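Local coordinates for protein hydrazine synthase gamma subunit (PDB 5C2V) that forms part of the hydrazine synthase complex, in which this diheme cytochrome c subunit reduces nitric oxide to hydroxylamine, the first half-reaction of hydrazine synthesis, at residues F179-P182 with K183-C186; D306-E309 with Y310-L314; S297-K300 with Q301-Q305; D251-K254 with E255-T258. One frame throughout, in Å; residues are numbered along the deposited sequence.

Overall arrangement
All four contacts lie in the cytochrome c lobe that carries the second heme, and along the chain they come in the order 1, 4, 3, 2. Interaction 1 follows helix 170-179 and ends at a heme-linked cysteine. Interactions 3 and 2 are the start and the end of helix 301-312, with centres about 13 Å apart. Interaction 1 touches both: Phe179 meets Tyr310, and Lys183 meets His298. Interaction 4, on strand 256-257, stands apart, its centre about 23 Å from that of interaction 1, yet both touch the same heme. Together they sample the loops, helix and strand around a heme that probably transfers electrons, and one ligand of a nearby calcium ion.

Interaction 1 of 4, residues F179-P182 with K183-C186; sequences FEDP and KVGC. With HEC (heme c), chain B.
The backbone N of Gly185 donates to Asp181 O at 2.7 Å with an N-H...O angle of 164°, closing a five-residue turn by a nearly straight bond. A second bond tightens the same turn from the side chain: Lys183 N reaches Asp181 OD1 at 2.8 Å, on the anti lone pair of the carboxylate. Aspartate oxygen to the amide two residues on, with Pro182 between, is an Asx turn. Asp181 puts its carboxylate there with CG anti to the backbone N (chi1 -167°), and the lysine CB lies alongside the same oxygen. Gly185 has positive phi (75°), which glycine adopts readily; its amide is satisfied by Asp181 O.

The turn delivers Cys186 onto Phe179. Cys186 CB sits over the centre of the ring, 3.4 Å above its plane, in a CH-pi contact, while SG stands obliquely at 4.4 Å from the centroid of the Phe179 ring. That sulfur is bonded covalently to heme CAB at 1.8 Å, so the aromatic face backs the carbon next to the thioether. Val184 adds CG1 against heme CBB at 3.7 Å and turns its other methyl, CG2, to Asp181 CB. Cys186 is the first cysteine of the CXXCH heme-attachment motif, completed by Cys189 and the axial ligand His190. The turn joins the end of helix 170-179 to that motif, and Phe179 meets Tyr310 of helix 301-312 edge-to-face, consistent with the packing of the first and last helices in cytochrome c domains.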
loop_
_atom_site.group_PDB
_atom_site.type_symbol
_atom_site.label_atom_id
_atom_site.label_comp_id
_atom_site.label_asym_id
_atom_site.label_seq_id
_atom_site.Cartn_x
_atom_site.Cartn_y
_atom_site.Cartn_z
ATOM N N PHE C 179 -26.449 70.449 6.107
ATOM C CA PHE C 179 -26.111 69.900 4.797
ATOM C C PHE C 179 -25.886 71.001 3.763
ATOM O O PHE C 179 -24.919 70.966 3.003
ATOM C CB PHE C 179 -27.220 68.957 4.322
ATOM C CG PHE C 179 -26.924 68.268 3.017
ATOM C CD1 PHE C 179 -26.253 67.057 2.995
ATOM C CD2 PHE C 179 -27.338 68.820 1.814
ATOM C CE1 PHE C 179 -25.986 66.416 1.799
ATOM C CE2 PHE C 179 -27.072 68.185 0.615
ATOM C CZ PHE C 179 -26.396 66.982 0.608
ATOM N N GLU C 180 -26.783 71.981 3.747
ATOM C CA GLU C 180 -26.762 73.021 2.726
ATOM C C GLU C 180 -25.958 74.245 3.151
ATOM O O GLU C 180 -25.887 75.233 2.421
ATOM C CB GLU C 180 -28.191 73.427 2.370
ATOM C CG GLU C 180 -28.997 72.300 1.749
ATOM C CD GLU C 180 -30.475 72.607 1.688
ATOM O OE1 GLU C 180 -31.185 71.968 0.883
ATOM O OE2 GLU C 180 -30.931 73.486 2.449
ATOM N N ASP C 181 -25.358 74.173 4.336
ATOM C CA ASP C 181 -24.482 75.234 4.819
ATOM C C ASP C 181 -23.299 75.398 3.869
ATOM O O ASP C 181 -22.605 74.428 3.565
ATOM C CB ASP C 181 -23.999 74.925 6.240
ATOM C CG ASP C 181 -23.353 76.124 6.919
ATOM O OD1 ASP C 181 -22.423 76.722 6.340
ATOM O OD2 ASP C 181 -23.776 76.465 8.043
ATOM N N PRO C 182 -23.071 76.631 3.390
ATOM C CA PRO C 182 -21.984 76.915 2.445
ATOM C C PRO C 182 -20.599 76.647 3.029
ATOM O O PRO C 182 -19.648 76.453 2.270
ATOM C CB PRO C 182 -22.168 78.406 2.137
ATOM C CG PRO C 182 -22.941 78.946 3.291
ATOM C CD PRO C 182 -23.854 77.836 3.708
ATOM N N LYS C 183 -20.486 76.637 4.353
ATOM C CA LYS C 183 -19.215 76.329 4.999
ATOM C C LYS C 183 -18.965 74.825 5.003
ATOM O O LYS C 183 -17.844 74.372 4.766
ATOM C CB LYS C 183 -19.182 76.876 6.427
ATOM C CG LYS C 183 -17.854 76.655 7.131
ATOM C CD LYS C 183 -17.882 77.165 8.560
ATOM C CE LYS C 183 -16.520 77.005 9.219
ATOM N NZ LYS C 183 -16.488 77.587 10.589
ATOM N N VAL C 184 -20.013 74.054 5.278
ATOM C CA VAL C 184 -19.926 72.600 5.217
ATOM C C VAL C 184 -19.732 72.170 3.767
ATOM O O VAL C 184 -18.825 71.401 3.449
ATOM C CB VAL C 184 -21.179 71.927 5.804
ATOM C CG1 VAL C 184 -21.047 70.416 5.741
ATOM C CG2 VAL C 184 -21.402 72.384 7.237
ATOM N N GLY C 185 -20.596 72.677 2.891
ATOM C CA GLY C 185 -20.425 72.524 1.458
ATOM C C GLY C 185 -20.746 71.159 0.879
ATOM O O GLY C 185 -20.019 70.664 0.022
ATOM N N CYS C 186 -21.837 70.552 1.333
ATOM C CA CYS C 186 -22.263 69.268 0.788
ATOM C C CYS C 186 -22.900 69.443 -0.588
ATOM O O CYS C 186 -22.812 68.558 -1.439
ATOM C CB CYS C 186 -23.245 68.575 1.733
ATOM S SG CYS C 186 -22.584 68.194 3.371
HETATM FE FE HEC B . -19.920 63.127 -0.442
HETATM C CHA HEC B . -19.566 59.761 -1.032
HETATM C CHB HEC B . -22.306 62.470 1.919
HETATM C CHC HEC B . -19.740 66.391 0.653
HETATM C CHD HEC B . -17.821 63.876 -3.026
HETATM N NA HEC B . -20.763 61.425 0.324
HETATM C C1A HEC B . -20.511 60.134 -0.099
HETATM C C2A HEC B . -21.412 59.250 0.614
HETATM C C3A HEC B . -22.168 59.994 1.426
HETATM C C4A HEC B . -21.775 61.380 1.264
HETATM C CMA HEC B . -23.269 59.469 2.373
HETATM C CAA HEC B . -21.491 57.715 0.457
HETATM C CBA HEC B . -22.041 57.371 -0.925
HETATM C CGA HEC B . -21.902 55.892 -1.175
HETATM O O1A HEC B . -22.544 55.382 -2.128
HETATM O O2A HEC B . -21.154 55.222 -0.418
HETATM N NB HEC B . -20.909 64.253 0.973
HETATM C C1B HEC B . -21.749 63.731 1.939
HETATM C C2B HEC B . -21.926 64.734 2.968
HETATM C C3B HEC B . -21.222 65.819 2.615
HETATM C C4B HEC B . -20.564 65.536 1.354
HETATM C CMB HEC B . -22.799 64.559 4.232
HETATM C CAB HEC B . -21.101 67.148 3.398
HETATM C CBB HEC B . -20.267 66.941 4.682
HETATM N NC HEC B . -18.960 64.823 -1.069
HETATM C C1C HEC B . -19.015 66.070 -0.476
HETATM C C2C HEC B . -18.090 66.937 -1.180
HETATM C C3C HEC B . -17.653 66.278 -2.260
HETATM C C4C HEC B . -18.129 64.911 -2.168
HETATM C CMC HEC B . -17.962 68.457 -0.937
HETATM C CAC HEC B . -16.698 66.819 -3.351
HETATM C CBC HEC B . -15.295 67.086 -2.763
HETATM N ND HEC B . -18.902 61.987 -1.870
HETATM C C1D HEC B . -17.964 62.535 -2.742
HETATM C C2D HEC B . -17.163 61.466 -3.299
HETATM C C3D HEC B . -17.717 60.177 -2.673
HETATM C C4D HEC B . -18.788 60.602 -1.799
HETATM C CMD HEC B . -16.004 61.598 -4.311
HETATM C CAD HEC B . -17.232 58.730 -2.905
HETATM C CBD HEC B . -15.824 58.574 -2.341
HETATM C CGD HEC B . -15.459 57.116 -2.279
HETATM O O1D HEC B . -14.348 56.796 -1.782
HETATM O O2D HEC B . -16.281 56.274 -2.724
#

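Interaction 2 of 4, residues D306-E309 with Y310-L314; sequences DLVE and YLKAL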
loop_
_atom_site.group_PDB
_atom_site.type_symbol
_atom_site.label_atom_id
_atom_site.label_comp_id
_atom_site.label_asym_id
_atom_site.label_seq_id
_atom_site.Cartn_x
_atom_site.Cartn_y
_atom_site.Cartn_z
ATOM N N ASP C 306 -27.979 65.113 13.445
ATOM C CA ASP C 306 -29.030 65.694 12.615
ATOM C C ASP C 306 -28.720 65.503 11.136
ATOM O O ASP C 306 -29.602 65.163 10.345
ATOM C CB ASP C 306 -29.211 67.179 12.922
ATOM C CG ASP C 306 -29.978 67.420 14.203
ATOM O OD1 ASP C 306 -30.725 66.515 14.631
ATOM O OD2 ASP C 306 -29.843 68.520 14.776
ATOM N N LEU C 307 -27.460 65.724 10.772
ATOM C CA LEU C 307 -27.009 65.543 9.397
ATOM C C LEU C 307 -27.203 64.096 8.954
ATOM O O LEU C 307 -27.621 63.829 7.824
ATOM C CB LEU C 307 -25.541 65.954 9.261
ATOM C CG LEU C 307 -24.930 65.923 7.858
ATOM C CD1 LEU C 307 -25.829 66.639 6.864
ATOM C CD2 LEU C 307 -23.544 66.548 7.873
ATOM N N VAL C 308 -26.903 63.167 9.858
ATOM C CA VAL C 308 -27.122 61.747 9.605
ATOM C C VAL C 308 -28.603 61.469 9.364
ATOM O O VAL C 308 -28.963 60.743 8.437
ATOM C CB VAL C 308 -26.615 60.881 10.778
ATOM C CG1 VAL C 308 -27.163 59.464 10.680
ATOM C CG2 VAL C 308 -25.095 60.872 10.813
ATOM N N GLU C 309 -29.457 62.059 10.195
ATOM C CA GLU C 309 -30.901 61.890 10.055
ATOM C C GLU C 309 -31.408 62.435 8.724
ATOM O O GLU C 309 -32.319 61.868 8.121
ATOM C CB GLU C 309 -31.636 62.569 11.212
ATOM C CG GLU C 309 -31.558 61.809 12.527
ATOM C CD GLU C 309 -32.299 60.485 12.482
ATOM O OE1 GLU C 309 -33.229 60.347 11.659
ATOM O OE2 GLU C 309 -31.950 59.581 13.270
ATOM N N TYR C 310 -30.817 63.535 8.268
ATOM C CA TYR C 310 -31.183 64.115 6.981
ATOM C C TYR C 310 -30.723 63.217 5.838
ATOM O O TYR C 310 -31.413 63.083 4.826
ATOM C CB TYR C 310 -30.592 65.516 6.826
ATOM C CG TYR C 310 -30.830 66.132 5.465
ATOM C CD1 TYR C 310 -32.113 66.451 5.040
ATOM C CD2 TYR C 310 -29.772 66.400 4.608
ATOM C CE1 TYR C 310 -32.336 67.015 3.796
ATOM C CE2 TYR C 310 -29.983 66.963 3.364
ATOM C CZ TYR C 310 -31.266 67.269 2.964
ATOM O OH TYR C 310 -31.476 67.831 1.726
ATOM N N LEU C 311 -29.551 62.610 6.003
ATOM C CA LEU C 311 -29.057 61.641 5.031
ATOM C C LEU C 311 -29.999 60.446 4.946
ATOM O O LEU C 311 -30.265 59.927 3.862
ATOM C CB LEU C 311 -27.643 61.183 5.394
ATOM C CG LEU C 311 -26.531 62.210 5.167
ATOM C CD1 LEU C 311 -25.214 61.717 5.742
ATOM C CD2 LEU C 311 -26.390 62.516 3.685
ATOM N N LYS C 312 -30.514 60.026 6.098
ATOM C CA LYS C 312 -31.481 58.935 6.163
ATOM C C LYS C 312 -32.784 59.295 5.456
ATOM O O LYS C 312 -33.549 58.416 5.062
ATOM C CB LYS C 312 -31.773 58.564 7.620
ATOM C CG LYS C 312 -30.603 57.949 8.368
ATOM C CD LYS C 312 -30.949 57.733 9.834
ATOM C CE LYS C 312 -32.215 56.904 9.989
ATOM N NZ LYS C 312 -32.622 56.764 11.415
ATOM N N ALA C 313 -33.031 60.593 5.302
ATOM C CA ALA C 313 -34.275 61.077 4.714
ATOM C C ALA C 313 -34.215 61.118 3.191
ATOM O O ALA C 313 -35.233 61.320 2.528
ATOM C CB ALA C 313 -34.613 62.455 5.264
ATOM N N LEU C 314 -33.023 60.923 2.638
ATOM C CA LEU C 314 -32.842 60.969 1.190
ATOM C C LEU C 314 -33.109 59.610 0.552
ATOM O O LEU C 314 -33.829 59.512 -0.442
ATOM C CB LEU C 314 -31.431 61.445 0.842
ATOM C CG LEU C 314 -31.021 62.793 1.438
ATOM C CD1 LEU C 314 -29.646 63.208 0.935
ATOM C CD2 LEU C 314 -32.058 63.859 1.122
#
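Asp306 O, Leu307 O and Val308 O accept the amides of Tyr310, Leu311 and Lys312, three successive i to i+4 bonds of regular alpha-helix. The first of them, Tyr310 N to Asp306 O, is 2.9 Å long.

Among the side chains, Glu309 and Lys312 carry the polar contact, lying side by side and pointing the same way. Glu309 bends at chi2 (-67°), and Lys312 bends at chi3 (55°), which curls its amine back toward the carboxylate. Lys312 NZ lies 3.4 Å from Glu309 OE2 and 3.6 Å from OE1, a salt bridge whose hydrogen bond is weak. The lysine stem runs over the preceding turn: its CG is 3.2 Å from Val308 O, and its CD stands 4.2 Å from Val308 CG1. Lys312 also makes a cation-pi contact with Phe161, so its ammonium group faces both Glu309 and the Phe161 ring, while its chain also packs on Met119 of the beta subunit.

Elsewhere on the helix Leu311 folds CG to within 3.3 Å of Leu307 O and touches the heme, while Leu307 packs on Ile178 of helix 170-179. Asp306 sends its carboxylate out to Arg174 of that helix in a salt bridge. The contact thus belongs to the C-terminal helix of the cytochrome c fold. Its backbone bonds supply the regular geometry, whereas the near-equal approaches of both Glu309 oxygens to Lys312 NZ suggest a loose electrostatic pairing rather than one directed bond.

Interaction 3 of 4, residues S297-K300 with Q301-Q305; sequences SHLK and QQELQ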
loop_
_atom_site.group_PDB
_atom_site.type_symbol
_atom_site.label_atom_id
_atom_site.label_comp_id
_atom_site.label_asym_id
_atom_site.label_seq_id
_atom_site.Cartn_x
_atom_site.Cartn_y
_atom_site.Cartn_z
ATOM N N SER C 297 -15.203 69.518 10.738
ATOM C CA SER C 297 -14.391 69.530 11.957
ATOM C C SER C 297 -14.950 70.452 13.035
ATOM O O SER C 297 -14.822 70.175 14.228
ATOM C CB SER C 297 -12.952 69.933 11.632
ATOM O OG SER C 297 -12.351 69.009 10.741
ATOM N N HIS C 298 -15.567 71.546 12.607
ATOM C CA HIS C 298 -16.114 72.536 13.525
ATOM C C HIS C 298 -17.471 72.123 14.089
ATOM O O HIS C 298 -17.885 72.606 15.141
ATOM C CB HIS C 298 -16.229 73.886 12.820
ATOM C CG HIS C 298 -17.029 73.834 11.557
ATOM N ND1 HIS C 298 -18.403 73.937 11.542
ATOM C CD2 HIS C 298 -16.650 73.671 10.268
ATOM C CE1 HIS C 298 -18.835 73.853 10.295
ATOM N NE2 HIS C 298 -17.789 73.690 9.503
ATOM N N LEU C 299 -18.163 71.229 13.387
ATOM C CA LEU C 299 -19.438 70.702 13.864
ATOM C C LEU C 299 -19.202 69.811 15.083
ATOM O O LEU C 299 -18.092 69.325 15.283
ATOM C CB LEU C 299 -20.148 69.910 12.758
ATOM C CG LEU C 299 -20.535 70.589 11.440
ATOM C CD1 LEU C 299 -21.323 69.619 10.571
ATOM C CD2 LEU C 299 -21.334 71.866 11.666
ATOM N N LYS C 300 -20.225 69.604 15.906
ATOM C CA LYS C 300 -20.111 68.610 16.970
ATOM C C LYS C 300 -21.468 67.895 17.117
ATOM O O LYS C 300 -22.455 68.297 16.501
ATOM C CB LYS C 300 -19.588 69.275 18.277
ATOM C CG LYS C 300 -19.875 68.569 19.613
ATOM C CD LYS C 300 -18.610 68.330 20.441
ATOM C CE LYS C 300 -18.935 67.514 21.687
ATOM N NZ LYS C 300 -19.128 66.070 21.360
ATOM N N GLN C 301 -21.508 66.887 17.981
ATOM C CA GLN C 301 -22.356 65.709 17.858
ATOM C C GLN C 301 -23.829 65.887 17.484
ATOM O O GLN C 301 -24.328 65.137 16.649
ATOM C CB GLN C 301 -22.289 64.931 19.171
ATOM C CG GLN C 301 -22.753 63.499 19.050
ATOM C CD GLN C 301 -21.902 62.694 18.081
ATOM O OE1 GLN C 301 -22.389 61.768 17.434
ATOM N NE2 GLN C 301 -20.619 63.037 17.985
ATOM N N GLN C 302 -24.536 66.837 18.089
ATOM C CA GLN C 302 -25.960 66.990 17.792
ATOM C C GLN C 302 -26.159 67.367 16.320
ATOM O O GLN C 302 -27.045 66.834 15.639
ATOM C CB GLN C 302 -26.597 68.034 18.712
ATOM C CG GLN C 302 -28.011 67.682 19.153
ATOM C CD GLN C 302 -29.023 67.849 18.042
ATOM O OE1 GLN C 302 -29.067 68.885 17.382
ATOM N NE2 GLN C 302 -29.839 66.824 17.824
ATOM N N GLU C 303 -25.310 68.267 15.834
ATOM C CA GLU C 303 -25.318 68.669 14.431
ATOM C C GLU C 303 -25.048 67.484 13.508
ATOM O O GLU C 303 -25.736 67.297 12.503
ATOM C CB GLU C 303 -24.280 69.763 14.184
ATOM C CG GLU C 303 -24.580 71.081 14.877
ATOM C CD GLU C 303 -23.524 72.134 14.607
ATOM O OE1 GLU C 303 -22.345 71.896 14.943
ATOM O OE2 GLU C 303 -23.871 73.199 14.053
ATOM N N LEU C 304 -24.040 66.692 13.857
ATOM C CA LEU C 304 -23.643 65.537 13.060
ATOM C C LEU C 304 -24.758 64.495 12.997
ATOM O O LEU C 304 -25.018 63.911 11.944
ATOM C CB LEU C 304 -22.366 64.919 13.633
ATOM C CG LEU C 304 -21.184 65.886 13.760
ATOM C CD1 LEU C 304 -20.093 65.321 14.657
ATOM C CD2 LEU C 304 -20.623 66.237 12.391
ATOM N N GLN C 305 -25.415 64.276 14.133
ATOM C CA GLN C 305 -26.522 63.333 14.221
ATOM C C GLN C 305 -27.706 63.812 13.390
ATOM O O GLN C 305 -28.361 63.017 12.714
ATOM C CB GLN C 305 -26.946 63.127 15.678
ATOM C CG GLN C 305 -25.907 62.426 16.541
ATOM C CD GLN C 305 -26.347 62.292 17.987
ATOM O OE1 GLN C 305 -27.465 62.663 18.344
ATOM N NE2 GLN C 305 -25.468 61.758 18.826
#
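At the start of helix 301-312, the incoming loop is tied to the first turn by Leu299 and Lys300, which meet Glu303 and Leu304. The helix-side carboxylate reaches back to the loop: Lys300 N donates to Glu303 OE1 at 3.3 Å with an angle of 153°, using the anti lone pair of that oxygen. Glu303 gets there with CG anti to its carbonyl carbon (chi1 -66°) and a chain extended beyond it. In return Lys300 O receives two weak bonds, from Glu303 N at 2.9 Å with a bent angle of 127° and from Leu304 N at 3.5 Å, the latter straighter but long. One carbonyl therefore serves two amides of the opening turn.

Leu299 crosses Glu303 at about a right angle, its CD2 resting 3.4 Å from OE1, so the carboxylate is flanked by an apolar methyl as well as by an amide. Farther along the helix, Leu304 CD2 meets Leu299 CB at 3.7 Å and also approaches Leu299 CD1. Leu299 also packs on Ile178 of helix 170-179, bringing the loop against the neighbouring helix. A negative side chain at this end would probably interact favourably with the helix dipole.

The Lys300 amide to Glu303 carboxylate bond resembles one half of a capping box; the lysine side chain of Lys300 offers no acceptor for the reciprocal bond. Together with it, the i to i+5 pairing of Leu299 and Leu304 is consistent with a hydrophobic staple at a helix N-terminus.

Interaction 4 of 4, residues D251-K254 with E255-T258; sequences DLVK and EFDT. With CA (calcium ion), chain T; HEC (heme c), chain B.
Asp251 brings OD2 to the edge of the Phe256 ring, near its plane and 3.6 Å from CZ, with the carboxylate and ring planes 77° apart. A carboxylate oxygen facing the rim meets the slightly positive ring hydrogens; its stronger partners are His272 NE2 and Arg213 N, and the His272 ring in turn stacks with Phe256. Val253 comes next. Its CG2 lies 3.9 Å from Phe256 CE1, the two side chains oblique to each other, and the same methyl is 3.6 Å from Glu255 O. The Val253 carbonyl oxygen also stands oblique to the ring, 3.6 Å from CZ. Lys254 O likewise approaches the ring obliquely, 3.6 Å from Phe256 CE2.

This loop leads into strand 256-257, which pairs antiparallel with strand 206-207 in a two-stranded sheet beside the heme. Phe256, its CG anti to the carbonyl carbon (chi1 -49°), turns the ring back toward the loop just left. Ring carbon CD2 of Phe256 lies 3.5 Å from the heme propionate oxygen O1D, so the ring lies between the loop and the cofactor.

Two residues farther on, Thr258 rests CG2 3.7 Å from heme CMD, and its carbonyl oxygen accepts a hydrogen bond from a water that also binds the calcium ion. Between them Asp257 OD2 coordinates that calcium at 2.4 Å, a ligand set completed by three waters and the carbonyl oxygens of Leu100 and Pro102.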
loop_
_atom_site.group_PDB
_atom_site.type_symbol
_atom_site.label_atom_id
_atom_site.label_comp_id
_atom_site.label_asym_id
_atom_site.label_seq_id
_atom_site.Cartn_x
_atom_site.Cartn_y
_atom_site.Cartn_z
ATOM N N ASP C 251 -5.183 51.314 -3.093
ATOM C CA ASP C 251 -5.940 51.767 -4.255
ATOM C C ASP C 251 -5.020 52.164 -5.402
ATOM O O ASP C 251 -3.931 52.695 -5.185
ATOM C CB ASP C 251 -6.847 52.942 -3.885
ATOM C CG ASP C 251 -8.053 52.518 -3.068
ATOM O OD1 ASP C 251 -8.413 51.323 -3.107
ATOM O OD2 ASP C 251 -8.647 53.388 -2.393
ATOM N N LEU C 252 -5.459 51.894 -6.626
ATOM C CA LEU C 252 -4.692 52.281 -7.803
ATOM C C LEU C 252 -4.963 53.735 -8.191
ATOM O O LEU C 252 -4.225 54.319 -8.982
ATOM C CB LEU C 252 -5.001 51.352 -8.979
ATOM C CG LEU C 252 -4.006 50.210 -9.212
ATOM C CD1 LEU C 252 -3.866 49.332 -7.976
ATOM C CD2 LEU C 252 -4.401 49.384 -10.428
ATOM N N VAL C 253 -6.024 54.313 -7.631
ATOM C CA VAL C 253 -6.368 55.711 -7.889
ATOM C C VAL C 253 -6.768 56.432 -6.602
ATOM O O VAL C 253 -7.241 55.808 -5.651
ATOM C CB VAL C 253 -7.522 55.842 -8.908
ATOM C CG1 VAL C 253 -7.130 55.244 -10.252
ATOM C CG2 VAL C 253 -8.784 55.186 -8.371
ATOM N N LYS C 254 -6.553 57.744 -6.568
ATOM C CA LYS C 254 -6.924 58.550 -5.408
ATOM C C LYS C 254 -8.303 59.200 -5.521
ATOM O O LYS C 254 -8.823 59.727 -4.538
ATOM C CB LYS C 254 -5.878 59.641 -5.173
ATOM C CG LYS C 254 -4.447 59.145 -5.193
ATOM C CD LYS C 254 -3.474 60.289 -4.973
ATOM C CE LYS C 254 -2.039 59.796 -4.981
ATOM N NZ LYS C 254 -1.078 60.894 -4.691
ATOM N N GLU C 255 -8.901 59.156 -6.708
ATOM C CA GLU C 255 -10.138 59.894 -6.954
ATOM C C GLU C 255 -11.264 58.985 -7.437
ATOM O O GLU C 255 -11.017 57.978 -8.099
ATOM C CB GLU C 255 -9.893 61.013 -7.968
ATOM C CG GLU C 255 -8.851 62.029 -7.529
ATOM C CD GLU C 255 -8.702 63.173 -8.511
ATOM O OE1 GLU C 255 -9.314 63.108 -9.598
ATOM O OE2 GLU C 255 -7.975 64.138 -8.196
ATOM N N PHE C 256 -12.502 59.347 -7.107
ATOM C CA PHE C 256 -13.640 58.476 -7.380
ATOM C C PHE C 256 -14.882 59.218 -7.870
ATOM O O PHE C 256 -15.095 60.386 -7.546
ATOM C CB PHE C 256 -13.992 57.673 -6.124
ATOM C CG PHE C 256 -12.809 57.012 -5.480
ATOM C CD1 PHE C 256 -12.334 55.799 -5.952
ATOM C CD2 PHE C 256 -12.164 57.608 -4.408
ATOM C CE1 PHE C 256 -11.241 55.192 -5.364
ATOM C CE2 PHE C 256 -11.072 57.005 -3.816
ATOM C CZ PHE C 256 -10.610 55.796 -4.295
ATOM N N ASP C 257 -15.697 58.517 -8.652
ATOM C CA ASP C 257 -16.977 59.036 -9.121
ATOM C C ASP C 257 -17.979 59.113 -7.971
ATOM O O ASP C 257 -18.199 58.130 -7.263
ATOM C CB ASP C 257 -17.514 58.156 -10.255
ATOM C CG ASP C 257 -18.975 58.418 -10.563
ATOM O OD1 ASP C 257 -19.285 59.489 -11.126
ATOM O OD2 ASP C 257 -19.813 57.541 -10.258
ATOM N N THR C 258 -18.579 60.286 -7.785
ATOM C CA THR C 258 -19.494 60.509 -6.669
ATOM C C THR C 258 -20.823 59.787 -6.863
ATOM O O THR C 258 -21.483 59.952 -7.889
ATOM C CB THR C 258 -19.779 62.008 -6.458
ATOM O OG1 THR C 258 -20.803 62.436 -7.365
ATOM C CG2 THR C 258 -18.522 62.828 -6.682
HETATM CA CA CA T . -21.814 57.414 -11.547
HETATM FE FE HEC B . -19.920 63.127 -0.442
HETATM C CHA HEC B . -19.566 59.761 -1.032
HETATM C CHB HEC B . -22.306 62.470 1.919
HETATM C CHC HEC B . -19.740 66.391 0.653
HETATM C CHD HEC B . -17.821 63.876 -3.026
HETATM N NA HEC B . -20.763 61.425 0.324
HETATM C C1A HEC B . -20.511 60.134 -0.099
HETATM C C2A HEC B . -21.412 59.250 0.614
HETATM C C3A HEC B . -22.168 59.994 1.426
HETATM C C4A HEC B . -21.775 61.380 1.264
HETATM C CMA HEC B . -23.269 59.469 2.373
HETATM C CAA HEC B . -21.491 57.715 0.457
HETATM C CBA HEC B . -22.041 57.371 -0.925
HETATM C CGA HEC B . -21.902 55.892 -1.175
HETATM O O1A HEC B . -22.544 55.382 -2.128
HETATM O O2A HEC B . -21.154 55.222 -0.418
HETATM N NB HEC B . -20.909 64.253 0.973
HETATM C C1B HEC B . -21.749 63.731 1.939
HETATM C C2B HEC B . -21.926 64.734 2.968
HETATM C C3B HEC B . -21.222 65.819 2.615
HETATM C C4B HEC B . -20.564 65.536 1.354
HETATM C CMB HEC B . -22.799 64.559 4.232
HETATM C CAB HEC B . -21.101 67.148 3.398
HETATM C CBB HEC B . -20.267 66.941 4.682
HETATM N NC HEC B . -18.960 64.823 -1.069
HETATM C C1C HEC B . -19.015 66.070 -0.476
HETATM C C2C HEC B . -18.090 66.937 -1.180
HETATM C C3C HEC B . -17.653 66.278 -2.260
HETATM C C4C HEC B . -18.129 64.911 -2.168
HETATM C CMC HEC B . -17.962 68.457 -0.937
HETATM C CAC HEC B . -16.698 66.819 -3.351
HETATM C CBC HEC B . -15.295 67.086 -2.763
HETATM N ND HEC B . -18.902 61.987 -1.870
HETATM C C1D HEC B . -17.964 62.535 -2.742
HETATM C C2D HEC B . -17.163 61.466 -3.299
HETATM C C3D HEC B . -17.717 60.177 -2.673
HETATM C C4D HEC B . -18.788 60.602 -1.799
HETATM C CMD HEC B . -16.004 61.598 -4.311
HETATM C CAD HEC B . -17.232 58.730 -2.905
HETATM C CBD HEC B . -15.824 58.574 -2.341
HETATM C CGD HEC B . -15.459 57.116 -2.279
HETATM O O1D HEC B . -14.348 56.796 -1.782
HETATM O O2D HEC B . -16.281 56.274 -2.724
HETATM O O HOH W 1 -21.419 59.645 -12.285
HETATM O O HOH W 2 -23.013 58.234 -9.651
HETATM O O HOH W 3 -22.208 55.174 -10.796
#